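Local coordinates for protein 3-hexulose-6-phosphate synthase (Mycobacterium gastri, PDB 3AJX) that belongs to the orotidine 5'-phosphate decarboxylase / HUMPS family of TIM-barrel enzymes and carries a magnesium ion inside the mouth of its barrel, at residues D27-T33 / I55-K61; M1-A6 / A180-G186; I44-K48 / A73-D79; D79-G85 / K104-L110. The protein carries 1 engineered substitution. One frame throughout, in Å; residues are numbered along the deposited sequence.

The chain folds as a TIM barrel of eight parallel strands, and three of the four contacts pair strands in its wall. Contact 2 closes the barrel, first strand to last, and encloses the other three along the chain. Contact 1 pairs strands 28-31 and 55-62, contact 4 pairs 80-84 and 105-109; their centres lie about 9 Å apart. Contact 3, about 19 Å from contact 2 between centres, joins helix 42-50 to the end of helix 66-75 in the outer layer and shares Asp-79 with contact 4. The segments of contacts 1 and 3 alternate along the chain and contact 4 follows, so consecutive beta-alpha units build the wall and its helices around the magnesium site of contact 1.

Contact 1 (D27-T33 / I55-K61); sequences DIIELGT and IVFADMK. With MG (magnesium ion), chain F.
Thr-33 OG1 is gripped twice from across the contact: it donates to Asp-59 O at 2.7 Å and accepts from Lys-61 NZ at 2.9 Å. With CG2 anti to the backbone N and OG1 swung to the N side (chi1 -52°), the hydroxyl meets the lysine chain at about a right angle. The same ammonium forms a salt bridge to Asp-59 OD2 at 2.8 Å, so Lys-61 ties the threonine to the metal site. Asp-59 OD2 binds the magnesium ion at 2.1 Å, while Glu-30 OE2 comes in longer, at 2.7 Å. The two carboxylates stand almost perpendicular, 89° apart, and bring two acceptor oxygens together at the metal. Asp-59 OD1 is taken by Thr-82 OG1, which should restrict rotation of the carboxylate.

Behind the site, Glu-30 and Phe-57 run alongside each other in the same direction, Glu-30 CG being 3.4 Å from Phe-57 CD2. On the opposite face, Leu-31 CD2 presses tightly against Val-56 CG1, also at 3.4 Å. Underneath lies a regular parallel ladder in which Ile-29 and Leu-31 bond through both N and O, the straightest link being Phe-57 N to Ile-29 O at 178°.

In the barrel, Glu-30 and Phe-57 point to the inside, and Ile-29 and Leu-31 point outward to meet Val-47 of helix 42-50. Strand 2-7 flanks 28-31, strand 80-84 flanks 55-62, and Lys-37 of the second subunit donates to Met-60 O.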
loop_
_atom_site.group_PDB
_atom_site.type_symbol
_atom_site.label_atom_id
_atom_site.label_comp_id
_atom_site.label_asym_id
_atom_site.label_seq_id
_atom_site.Cartn_x
_atom_site.Cartn_y
_atom_site.Cartn_z
ATOM N N ASP A 27 -4.406 17.631 16.262
ATOM C CA ASP A 27 -3.075 17.359 16.790
ATOM C C ASP A 27 -2.223 16.688 15.723
ATOM O O ASP A 27 -1.013 16.905 15.642
ATOM C CB ASP A 27 -3.178 16.423 17.992
ATOM C CG ASP A 27 -4.068 16.971 19.078
ATOM O OD1 ASP A 27 -3.639 17.916 19.769
ATOM O OD2 ASP A 27 -5.199 16.465 19.233
ATOM N N ILE A 28 -2.875 15.878 14.895
ATOM C CA ILE A 28 -2.192 15.132 13.851
ATOM C C ILE A 28 -2.826 15.369 12.493
ATOM O O ILE A 28 -4.049 15.342 12.358
ATOM C CB ILE A 28 -2.243 13.614 14.166
ATOM C CG1 ILE A 28 -1.582 13.352 15.519
ATOM C CG2 ILE A 28 -1.562 12.810 13.059
ATOM C CD1 ILE A 28 -1.715 11.924 15.991
ATOM N N ILE A 29 -1.985 15.621 11.494
ATOM C CA ILE A 29 -2.452 15.819 10.127
ATOM C C ILE A 29 -1.986 14.615 9.319
ATOM O O ILE A 29 -0.786 14.405 9.133
ATOM C CB ILE A 29 -1.856 17.087 9.490
ATOM C CG1 ILE A 29 -2.323 18.320 10.261
ATOM C CG2 ILE A 29 -2.296 17.192 8.035
ATOM C CD1 ILE A 29 -1.628 19.598 9.835
ATOM N N GLU A 30 -2.945 13.822 8.858
ATOM C CA GLU A 30 -2.641 12.632 8.074
ATOM C C GLU A 30 -2.774 12.852 6.575
ATOM O O GLU A 30 -3.755 13.430 6.110
ATOM C CB GLU A 30 -3.578 11.485 8.463
ATOM C CG GLU A 30 -3.510 10.292 7.515
ATOM C CD GLU A 30 -4.676 9.338 7.684
ATOM O OE1 GLU A 30 -5.145 9.171 8.826
ATOM O OE2 GLU A 30 -5.118 8.751 6.669
ATOM N N LEU A 31 -1.773 12.388 5.834
ATOM C CA LEU A 31 -1.791 12.452 4.377
ATOM C C LEU A 31 -2.209 11.032 4.004
ATOM O O LEU A 31 -1.459 10.077 4.220
ATOM C CB LEU A 31 -0.401 12.762 3.809
ATOM C CG LEU A 31 0.240 14.127 4.099
ATOM C CD1 LEU A 31 -0.740 15.237 3.742
ATOM C CD2 LEU A 31 0.628 14.220 5.557
ATOM N N GLY A 32 -3.413 10.901 3.464
ATOM C CA GLY A 32 -3.936 9.595 3.111
ATOM C C GLY A 32 -3.157 8.812 2.077
ATOM O O GLY A 32 -2.363 9.363 1.317
ATOM N N THR A 33 -3.402 7.508 2.050
ATOM C CA THR A 33 -2.724 6.628 1.114
ATOM C C THR A 33 -2.963 7.037 -0.343
ATOM O O THR A 33 -2.025 7.097 -1.133
ATOM C CB THR A 33 -3.161 5.171 1.336
ATOM O OG1 THR A 33 -3.011 4.844 2.726
ATOM C CG2 THR A 33 -2.302 4.229 0.513
ATOM N N ILE A 55 1.978 17.298 14.127
ATOM C CA ILE A 55 2.461 15.948 13.868
ATOM C C ILE A 55 1.946 15.535 12.495
ATOM O O ILE A 55 0.738 15.517 12.263
ATOM C CB ILE A 55 1.939 14.958 14.927
ATOM C CG1 ILE A 55 2.549 15.296 16.289
ATOM C CG2 ILE A 55 2.273 13.525 14.522
ATOM C CD1 ILE A 55 1.965 14.512 17.443
ATOM N N VAL A 56 2.865 15.215 11.589
ATOM C CA VAL A 56 2.497 14.803 10.238
ATOM C C VAL A 56 2.557 13.282 10.130
ATOM O O VAL A 56 3.588 12.662 10.385
ATOM C CB VAL A 56 3.413 15.465 9.193
ATOM C CG1 VAL A 56 3.123 14.908 7.810
ATOM C CG2 VAL A 56 3.173 16.976 9.197
ATOM N N PHE A 57 1.424 12.705 9.745
ATOM C CA PHE A 57 1.215 11.263 9.633
ATOM C C PHE A 57 1.150 10.857 8.153
ATOM O O PHE A 57 0.256 11.290 7.429
ATOM C CB PHE A 57 -0.108 10.982 10.361
ATOM C CG PHE A 57 -0.511 9.541 10.441
ATOM C CD1 PHE A 57 -0.520 8.888 11.672
ATOM C CD2 PHE A 57 -1.037 8.886 9.333
ATOM C CE1 PHE A 57 -1.060 7.610 11.804
ATOM C CE2 PHE A 57 -1.578 7.610 9.454
ATOM C CZ PHE A 57 -1.592 6.973 10.698
ATOM N N ALA A 58 2.106 10.047 7.701
ATOM C CA ALA A 58 2.123 9.590 6.308
ATOM C C ALA A 58 1.544 8.178 6.258
ATOM O O ALA A 58 2.168 7.234 6.748
ATOM C CB ALA A 58 3.555 9.603 5.759
ATOM N N ASP A 59 0.353 8.046 5.677
ATOM C CA ASP A 59 -0.327 6.755 5.591
ATOM C C ASP A 59 0.202 5.919 4.429
ATOM O O ASP A 59 -0.496 5.680 3.437
ATOM C CB ASP A 59 -1.837 6.969 5.429
ATOM C CG ASP A 59 -2.652 5.790 5.929
ATOM O OD1 ASP A 59 -2.061 4.731 6.220
ATOM O OD2 ASP A 59 -3.890 5.925 6.028
ATOM N N MET A 60 1.444 5.467 4.567
ATOM C CA MET A 60 2.099 4.663 3.541
ATOM C C MET A 60 1.472 3.281 3.374
ATOM O O MET A 60 1.433 2.742 2.269
ATOM C CB MET A 60 3.582 4.493 3.891
ATOM C CG MET A 60 4.384 5.778 3.967
ATOM S SD MET A 60 4.672 6.524 2.345
ATOM C CE MET A 60 6.121 5.603 1.776
ATOM N N LYS A 61 0.972 2.723 4.477
ATOM C CA LYS A 61 0.391 1.381 4.477
ATOM C C LYS A 61 1.393 0.416 3.852
ATOM O O LYS A 61 1.050 -0.417 3.013
ATOM C CB LYS A 61 -0.939 1.340 3.712
ATOM C CG LYS A 61 -2.126 1.866 4.512
ATOM C CD LYS A 61 -3.442 1.572 3.806
ATOM C CE LYS A 61 -4.635 2.066 4.613
ATOM N NZ LYS A 61 -4.615 3.545 4.790
HETATM MG MG MG F . -5.585 6.108 7.243
HETATM O O HOH W 1 -6.223 6.794 8.531
HETATM O O HOH W 2 -5.651 7.034 4.028
HETATM O O HOH W 3 -6.429 4.322 6.776
HETATM O O HOH W 4 -4.352 4.824 8.447
#

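Contact 2 (M1-A6 / A180-G186); sequences MKLQVA and AEVAVAG. With SO4 (sulfate ion), chain G.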
loop_
_atom_site.group_PDB
_atom_site.type_symbol
_atom_site.label_atom_id
_atom_site.label_comp_id
_atom_site.label_asym_id
_atom_site.label_seq_id
_atom_site.Cartn_x
_atom_site.Cartn_y
_atom_site.Cartn_z
ATOM N N MET A 1 -7.199 12.351 24.853
ATOM C CA MET A 1 -7.284 11.814 23.464
ATOM C C MET A 1 -7.039 12.911 22.438
ATOM O O MET A 1 -7.553 14.021 22.562
ATOM C CB MET A 1 -8.659 11.187 23.226
ATOM C CG MET A 1 -8.849 10.601 21.829
ATOM S SD MET A 1 -10.395 9.687 21.671
ATOM C CE MET A 1 -11.565 11.042 21.420
ATOM N N LYS A 2 -6.250 12.588 21.420
ATOM C CA LYS A 2 -5.929 13.539 20.366
ATOM C C LYS A 2 -6.862 13.375 19.172
ATOM O O LYS A 2 -7.548 12.360 19.038
ATOM C CB LYS A 2 -4.486 13.337 19.908
ATOM C CG LYS A 2 -3.460 13.528 21.004
ATOM C CD LYS A 2 -2.061 13.278 20.478
ATOM C CE LYS A 2 -1.019 13.469 21.569
ATOM N NZ LYS A 2 0.356 13.258 21.042
ATOM N N LEU A 3 -6.886 14.388 18.311
ATOM C CA LEU A 3 -7.720 14.358 17.120
ATOM C C LEU A 3 -6.834 14.375 15.887
ATOM O O LEU A 3 -5.930 15.205 15.770
ATOM C CB LEU A 3 -8.665 15.563 17.087
ATOM C CG LEU A 3 -9.574 15.679 15.857
ATOM C CD1 LEU A 3 -10.525 14.488 15.789
ATOM C CD2 LEU A 3 -10.360 16.979 15.939
ATOM N N GLN A 4 -7.101 13.451 14.970
ATOM C CA GLN A 4 -6.339 13.337 13.735
ATOM C C GLN A 4 -7.237 13.497 12.511
ATOM O O GLN A 4 -8.295 12.869 12.425
ATOM C CB GLN A 4 -5.640 11.966 13.689
ATOM C CG GLN A 4 -5.085 11.555 12.321
ATOM C CD GLN A 4 -4.264 10.276 12.388
ATOM O OE1 GLN A 4 -4.068 9.596 11.381
ATOM N NE2 GLN A 4 -3.767 9.954 13.576
ATOM N N VAL A 5 -6.825 14.343 11.570
ATOM C CA VAL A 5 -7.598 14.519 10.345
ATOM C C VAL A 5 -6.983 13.666 9.237
ATOM O O VAL A 5 -5.791 13.766 8.949
ATOM C CB VAL A 5 -7.648 16.006 9.885
ATOM C CG1 VAL A 5 -6.244 16.565 9.708
ATOM C CG2 VAL A 5 -8.427 16.111 8.576
ATOM N N ALA A 6 -7.797 12.802 8.644
ATOM C CA ALA A 6 -7.325 11.944 7.563
ATOM C C ALA A 6 -7.624 12.633 6.240
ATOM O O ALA A 6 -8.768 12.633 5.775
ATOM C CB ALA A 6 -8.021 10.586 7.624
ATOM N N ALA A 180 -9.085 5.140 23.508
ATOM C CA ALA A 180 -8.286 5.517 22.347
ATOM C C ALA A 180 -7.377 6.705 22.638
ATOM O O ALA A 180 -7.769 7.649 23.321
ATOM C CB ALA A 180 -9.196 5.844 21.171
ATOM N N GLU A 181 -6.158 6.648 22.111
ATOM C CA GLU A 181 -5.180 7.715 22.285
ATOM C C GLU A 181 -5.436 8.777 21.220
ATOM O O GLU A 181 -5.153 9.961 21.420
ATOM C CB GLU A 181 -3.763 7.154 22.118
ATOM C CG GLU A 181 -2.641 8.170 22.264
ATOM C CD GLU A 181 -2.581 8.791 23.649
ATOM O OE1 GLU A 181 -3.160 8.213 24.595
ATOM O OE2 GLU A 181 -1.938 9.853 23.796
ATOM N N VAL A 182 -5.980 8.332 20.091
ATOM C CA VAL A 182 -6.273 9.210 18.965
ATOM C C VAL A 182 -7.586 8.839 18.287
ATOM O O VAL A 182 -7.878 7.663 18.082
ATOM C CB VAL A 182 -5.158 9.116 17.886
ATOM C CG1 VAL A 182 -5.462 10.074 16.737
ATOM C CG2 VAL A 182 -3.797 9.427 18.500
ATOM N N ALA A 183 -8.383 9.850 17.958
ATOM C CA ALA A 183 -9.629 9.643 17.239
ATOM C C ALA A 183 -9.335 10.203 15.849
ATOM O O ALA A 183 -8.920 11.355 15.720
ATOM C CB ALA A 183 -10.770 10.419 17.893
ATOM N N VAL A 184 -9.520 9.383 14.818
ATOM C CA VAL A 184 -9.263 9.809 13.445
ATOM C C VAL A 184 -10.566 10.169 12.747
ATOM O O VAL A 184 -11.540 9.423 12.815
ATOM C CB VAL A 184 -8.579 8.692 12.621
ATOM C CG1 VAL A 184 -8.295 9.185 11.206
ATOM C CG2 VAL A 184 -7.293 8.263 13.300
ATOM N N ALA A 185 -10.579 11.315 12.082
ATOM C CA ALA A 185 -11.763 11.749 11.356
ATOM C C ALA A 185 -11.375 12.090 9.920
ATOM O O ALA A 185 -10.488 12.913 9.684
ATOM C CB ALA A 185 -12.385 12.965 12.039
ATOM N N GLY A 186 -12.034 11.441 8.967
ATOM C CA GLY A 186 -11.763 11.688 7.561
ATOM C C GLY A 186 -12.934 12.360 6.868
ATOM O O GLY A 186 -12.980 13.586 6.773
HETATM S S SO4 G . -12.819 8.119 7.883
HETATM O O1 SO4 G . -13.575 8.567 6.693
HETATM O O2 SO4 G . -12.924 6.655 8.035
HETATM O O3 SO4 G . -13.372 8.773 9.085
HETATM O O4 SO4 G . -11.403 8.499 7.726
HETATM O O HOH W 5 -5.385 9.965 25.560
#
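Lys-2, Gln-4 and Ala-6 each donate a backbone N-H to the strand 182-185 side and, apart from Ala-6, accept one back, in the parallel ladder that closes the TIM barrel by seating its first strand against its last. The five bonds are even: Lys-2 N to Glu-181 O measures 2.8 Å at one end, and Ala-6 N to Ala-185 O measures 2.9 Å at the other.

On the face shared by Lys-2, Gln-4, Val-182 and Val-184, the extended Gln-4 chain lies beside Val-184 and points the same way. Gln-4 CB rests 3.6 Å from Val-182 CG1, a methyl set anti to the backbone N. Ala-6 CB adds a contact of 3.9 Å to Val-184 CG1. The other face carries Leu-3, Val-5, Ala-183 and Ala-185, with Leu-3 CD1 3.5 Å from Ala-183 O. Met-1, at the strand's start, bends its thioether (chi3 80°) to lay CE 3.7 Å from Ala-183 CB on that face, while its CG skirts Ala-180 O. A water links Met-1 N to Glu-181 OE1.

Farther out, strand 28-31 bonds to Leu-3 and Val-5 on the other edge of strand 2-7, and helix 172-177 packs against Met-1 and Ala-183. Gly-186 lies just before the short helix 187-190, and a sulfate ion, probably from the crystallisation liquor, sits there much as phosphate groups do in many phosphate-binding TIM barrels. Gly-166, Gly-187 and Gln-140 also bond to it. Gly-186 N reaches sulfate O3 at 3.0 Å, with an angle of 146° at the hydrogen.

Contact 3 (I44-K48 / A73-D79); sequences ITAVK and AFKAGAD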
loop_
_atom_site.group_PDB
_atom_site.type_symbol
_atom_site.label_atom_id
_atom_site.label_comp_id
_atom_site.label_asym_id
_atom_site.label_seq_id
_atom_site.Cartn_x
_atom_site.Cartn_y
_atom_site.Cartn_z
ATOM N N ILE A 44 3.905 15.280 1.504
ATOM C CA ILE A 44 4.275 15.190 2.913
ATOM C C ILE A 44 5.147 16.388 3.274
ATOM O O ILE A 44 4.936 17.053 4.289
ATOM C CB ILE A 44 5.095 13.909 3.202
ATOM C CG1 ILE A 44 4.235 12.670 2.965
ATOM C CG2 ILE A 44 5.617 13.929 4.642
ATOM C CD1 ILE A 44 5.029 11.376 3.019
ATOM N N THR A 45 6.133 16.653 2.428
ATOM C CA THR A 45 7.059 17.752 2.648
ATOM C C THR A 45 6.351 19.098 2.659
ATOM O O THR A 45 6.637 19.951 3.498
ATOM C CB THR A 45 8.143 17.761 1.564
ATOM O OG1 THR A 45 8.742 16.461 1.489
ATOM C CG2 THR A 45 9.217 18.790 1.891
ATOM N N ALA A 46 5.417 19.277 1.732
ATOM C CA ALA A 46 4.671 20.528 1.633
ATOM C C ALA A 46 3.816 20.791 2.868
ATOM O O ALA A 46 3.778 21.908 3.382
ATOM C CB ALA A 46 3.797 20.509 0.386
ATOM N N VAL A 47 3.126 19.759 3.343
ATOM C CA VAL A 47 2.270 19.906 4.511
ATOM C C VAL A 47 3.072 20.161 5.783
ATOM O O VAL A 47 2.679 20.983 6.613
ATOM C CB VAL A 47 1.379 18.662 4.706
ATOM C CG1 VAL A 47 0.595 18.775 6.009
ATOM C CG2 VAL A 47 0.424 18.530 3.531
ATOM N N LYS A 48 4.197 19.467 5.939
ATOM C CA LYS A 48 5.023 19.655 7.130
ATOM C C LYS A 48 5.603 21.067 7.132
ATOM O O LYS A 48 5.717 21.700 8.181
ATOM C CB LYS A 48 6.158 18.625 7.172
ATOM C CG LYS A 48 7.027 18.697 8.434
ATOM C CD LYS A 48 6.218 18.408 9.697
ATOM C CE LYS A 48 7.081 18.466 10.949
ATOM N NZ LYS A 48 6.299 18.144 12.179
ATOM N N ALA A 73 9.798 8.254 3.828
ATOM C CA ALA A 73 8.680 9.061 4.312
ATOM C C ALA A 73 9.149 9.966 5.458
ATOM O O ALA A 73 8.780 11.142 5.526
ATOM C CB ALA A 73 7.539 8.154 4.777
ATOM N N PHE A 74 9.961 9.418 6.358
ATOM C CA PHE A 74 10.490 10.197 7.476
ATOM C C PHE A 74 11.370 11.326 6.953
ATOM O O PHE A 74 11.273 12.467 7.411
ATOM C CB PHE A 74 11.316 9.304 8.412
ATOM C CG PHE A 74 10.490 8.392 9.282
ATOM C CD1 PHE A 74 10.920 7.096 9.548
ATOM C CD2 PHE A 74 9.301 8.833 9.854
ATOM C CE1 PHE A 74 10.180 6.252 10.369
ATOM C CE2 PHE A 74 8.552 7.993 10.682
ATOM C CZ PHE A 74 8.994 6.701 10.939
ATOM N N LYS A 75 12.226 11.006 5.989
ATOM C CA LYS A 75 13.122 12.000 5.417
ATOM C C LYS A 75 12.355 13.090 4.682
ATOM O O LYS A 75 12.825 14.224 4.572
ATOM C CB LYS A 75 14.126 11.326 4.479
ATOM C CG LYS A 75 15.198 10.547 5.232
ATOM C CD LYS A 75 16.250 9.952 4.311
ATOM C CE LYS A 75 17.399 9.373 5.132
ATOM N NZ LYS A 75 18.546 8.944 4.282
ATOM N N ALA A 76 11.166 12.745 4.195
ATOM C CA ALA A 76 10.328 13.698 3.477
ATOM C C ALA A 76 9.572 14.615 4.440
ATOM O O ALA A 76 8.879 15.536 4.007
ATOM C CB ALA A 76 9.342 12.958 2.576
ATOM N N GLY A 77 9.691 14.354 5.741
ATOM C CA GLY A 77 9.030 15.201 6.721
ATOM C C GLY A 77 7.990 14.556 7.617
ATOM O O GLY A 77 7.447 15.213 8.508
ATOM N N ALA A 78 7.696 13.282 7.395
ATOM C CA ALA A 78 6.712 12.606 8.225
ATOM C C ALA A 78 7.252 12.380 9.631
ATOM O O ALA A 78 8.446 12.145 9.820
ATOM C CB ALA A 78 6.325 11.270 7.599
ATOM N N ASP A 79 6.361 12.462 10.615
ATOM C CA ASP A 79 6.719 12.231 12.008
ATOM C C ASP A 79 6.280 10.818 12.366
ATOM O O ASP A 79 6.849 10.181 13.248
ATOM C CB ASP A 79 6.008 13.232 12.914
ATOM C CG ASP A 79 6.456 14.656 12.663
ATOM O OD1 ASP A 79 5.614 15.479 12.241
ATOM O OD2 ASP A 79 7.655 14.939 12.884
#
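Ile-44 lays its CG2 methyl over the turn that ends helix 66-75, 3.5 Å from Ala-78 N and 4.0 Å from Ala-78 CB. That turn is a Schellman motif: Gly-77 leaves the helix with positive phi (119°), Ala-78 N bonds back to Ala-73 O, and Gly-77 N bonds back to Phe-74 O. The contact therefore joins two neighbouring helices of the outer layer of the TIM barrel, just where the chain turns inward to strand 80-84.

Thr-45 binds a carbonyl of the same turn. Its OG1 donates to Ala-76 O at 2.7 Å, coming in the carbonyl plane on a lone pair, with an angle of 128° at the oxygen. The hydroxyl thus satisfies an oxygen in the closing turn of the helix. Gly-77, having no side chain, lets the helix of Ile-44 to Lys-48 come close, and Lys-48 CG passes 3.5 Å from Gly-77 O.

Lys-48 continues past Gly-77 to Asp-79, just before strand 80-84. CG sits anti to the backbone N, and the bend at the next bond (chi2 62°) turns the otherwise straight chain so that it crosses Asp-79 at about a right angle. Its ammonium also donates to Pro-52 O and Lys-54 O, so three acceptors surround it, while Asp-79 OD1 takes Val-56 N as well. The salt bridge itself runs from Lys-48 NZ to Asp-79 OD1 at 2.8 Å, on the syn lone pair.

Contact 4 (D79-G85 / K104-L110); sequences DLVTVLG and KGVVVDL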
loop_
_atom_site.group_PDB
_atom_site.type_symbol
_atom_site.label_atom_id
_atom_site.label_comp_id
_atom_site.label_asym_id
_atom_site.label_seq_id
_atom_site.Cartn_x
_atom_site.Cartn_y
_atom_site.Cartn_z
ATOM N N ASP A 79 6.361 12.462 10.615
ATOM C CA ASP A 79 6.719 12.231 12.008
ATOM C C ASP A 79 6.280 10.818 12.366
ATOM O O ASP A 79 6.849 10.181 13.248
ATOM C CB ASP A 79 6.008 13.232 12.914
ATOM C CG ASP A 79 6.456 14.656 12.663
ATOM O OD1 ASP A 79 5.614 15.479 12.241
ATOM O OD2 ASP A 79 7.655 14.939 12.884
ATOM N N LEU A 80 5.258 10.345 11.661
ATOM C CA LEU A 80 4.714 9.009 11.867
ATOM C C LEU A 80 4.414 8.390 10.507
ATOM O O LEU A 80 4.010 9.088 9.578
ATOM C CB LEU A 80 3.414 9.076 12.677
ATOM C CG LEU A 80 3.482 9.601 14.116
ATOM C CD1 LEU A 80 2.066 9.829 14.639
ATOM C CD2 LEU A 80 4.235 8.613 14.988
ATOM N N VAL A 81 4.614 7.080 10.396
ATOM C CA VAL A 81 4.346 6.368 9.154
ATOM C C VAL A 81 3.604 5.083 9.485
ATOM O O VAL A 81 3.812 4.501 10.549
ATOM C CB VAL A 81 5.650 6.002 8.411
ATOM C CG1 VAL A 81 6.434 7.260 8.080
ATOM C CG2 VAL A 81 6.482 5.055 9.256
ATOM N N THR A 82 2.731 4.652 8.581
ATOM C CA THR A 82 1.988 3.421 8.804
ATOM C C THR A 82 2.554 2.253 8.027
ATOM O O THR A 82 3.032 2.404 6.901
ATOM C CB THR A 82 0.492 3.538 8.414
ATOM O OG1 THR A 82 0.366 3.928 7.042
ATOM C CG2 THR A 82 -0.206 4.536 9.296
ATOM N N VAL A 83 2.493 1.086 8.660
ATOM C CA VAL A 83 2.921 -0.175 8.075
ATOM C C VAL A 83 1.720 -1.069 8.346
ATOM O O VAL A 83 1.115 -0.976 9.414
ATOM C CB VAL A 83 4.149 -0.762 8.798
ATOM C CG1 VAL A 83 4.507 -2.125 8.202
ATOM C CG2 VAL A 83 5.320 0.191 8.690
ATOM N N LEU A 84 1.356 -1.909 7.386
ATOM C CA LEU A 84 0.208 -2.798 7.562
ATOM C C LEU A 84 0.485 -3.921 8.553
ATOM O O LEU A 84 1.568 -4.500 8.564
ATOM C CB LEU A 84 -0.199 -3.420 6.223
ATOM C CG LEU A 84 -0.777 -2.466 5.181
ATOM C CD1 LEU A 84 -1.080 -3.227 3.891
ATOM C CD2 LEU A 84 -2.042 -1.823 5.737
ATOM N N GLY A 85 -0.504 -4.220 9.390
ATOM C CA GLY A 85 -0.346 -5.302 10.345
ATOM C C GLY A 85 -0.216 -6.631 9.619
ATOM O O GLY A 85 0.272 -7.612 10.179
ATOM N N LYS A 104 11.525 8.994 15.526
ATOM C CA LYS A 104 10.150 9.170 15.084
ATOM C C LYS A 104 9.383 7.889 15.378
ATOM O O LYS A 104 9.840 7.073 16.180
ATOM C CB LYS A 104 10.120 9.539 13.598
ATOM C CG LYS A 104 10.588 10.982 13.361
ATOM C CD LYS A 104 10.621 11.379 11.895
ATOM C CE LYS A 104 10.938 12.869 11.752
ATOM N NZ LYS A 104 11.022 13.316 10.330
ATOM N N GLY A 105 8.226 7.690 14.758
ATOM C CA GLY A 105 7.488 6.489 15.086
ATOM C C GLY A 105 6.677 5.792 14.020
ATOM O O GLY A 105 6.285 6.377 13.012
ATOM N N VAL A 106 6.422 4.514 14.271
ATOM C CA VAL A 106 5.644 3.689 13.372
ATOM C C VAL A 106 4.285 3.380 13.970
ATOM O O VAL A 106 4.166 3.068 15.159
ATOM C CB VAL A 106 6.347 2.341 13.087
ATOM C CG1 VAL A 106 5.399 1.408 12.348
ATOM C CG2 VAL A 106 7.599 2.571 12.264
ATOM N N VAL A 107 3.261 3.481 13.134
ATOM C CA VAL A 107 1.906 3.161 13.535
ATOM C C VAL A 107 1.532 1.962 12.684
ATOM O O VAL A 107 1.661 1.998 11.464
ATOM C CB VAL A 107 0.938 4.319 13.233
ATOM C CG1 VAL A 107 -0.513 3.876 13.488
ATOM C CG2 VAL A 107 1.293 5.514 14.100
ATOM N N VAL A 108 1.101 0.879 13.315
ATOM C CA VAL A 108 0.714 -0.288 12.540
ATOM C C VAL A 108 -0.788 -0.219 12.284
ATOM O O VAL A 108 -1.585 -0.181 13.220
ATOM C CB VAL A 108 1.082 -1.596 13.273
ATOM C CG1 VAL A 108 0.556 -2.796 12.496
ATOM C CG2 VAL A 108 2.600 -1.690 13.421
ATOM N N ASP A 109 -1.155 -0.168 11.007
ATOM C CA ASP A 109 -2.552 -0.091 10.594
ATOM C C ASP A 109 -3.108 -1.509 10.544
ATOM O O ASP A 109 -2.692 -2.318 9.713
ATOM C CB ASP A 109 -2.642 0.562 9.210
ATOM C CG ASP A 109 -4.061 0.891 8.814
ATOM O OD1 ASP A 109 -4.986 0.230 9.322
ATOM O OD2 ASP A 109 -4.252 1.804 7.984
ATOM N N LEU A 110 -4.051 -1.811 11.433
ATOM C CA LEU A 110 -4.622 -3.152 11.494
ATOM C C LEU A 110 -5.812 -3.370 10.564
ATOM O O LEU A 110 -6.574 -4.325 10.731
ATOM C CB LEU A 110 -5.004 -3.480 12.945
ATOM C CG LEU A 110 -3.814 -3.460 13.918
ATOM C CD1 LEU A 110 -4.290 -3.689 15.345
ATOM C CD2 LEU A 110 -2.797 -4.532 13.523
HETATM O O HOH W 6 9.203 15.739 10.665
#
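Val-106 is set between Val-81 and Val-83, giving one methyl to each: CG1, anti to the backbone N (chi1 170°), meets Val-83 CG2 at 3.9 Å, and CG2 meets Val-81 CG2 at 4.1 Å. The side chains run at a slant to one another, filling the outer face of the pair, Val-83 and Val-106 under helix 89-102 and Val-81 under helix 66-75. Farther along that face, Val-108 CG1 presses tightly on Gly-85 CA at 3.4 Å.

On the inner face, with Leu-80, Thr-82, Val-107 and Asp-109, Thr-82 directs CG2 across to Val-107, 4.1 Å from its CB, while OG1 takes the position between the backbone N and the carbonyl carbon (chi1 57°) and reaches the other way, to Asp-59 OD1 and Lys-61 N. Leu-80 leans over Gly-105, its CD2 3.6 Å from Gly-105 O, where no side chain intervenes. Asp-109 projects inward, its oxygens held by Ile-111 N and His-134 ND1.

Six backbone bonds tie strands 80-84 and 105-109 in parallel, the straightest from Val-107 N to Val-81 O at 2.8 Å. With helix 89-102 between them they form a right-handed beta-alpha-beta crossover. Where the two strands begin, the extended Lys-104 slants across Asp-79, NZ bonding to Ala-78 O. Asp-79 OD2 is 4.5 Å from Lys-104 NZ, too long for a salt bridge, and a water bridges the two.

The contact thus divides its chemistry by face: apolar branches join the sheet to helices 66-75 and 89-102, while the inner polar groups, tied to Asp-59 and His-134, are probably part of the network around the magnesium site.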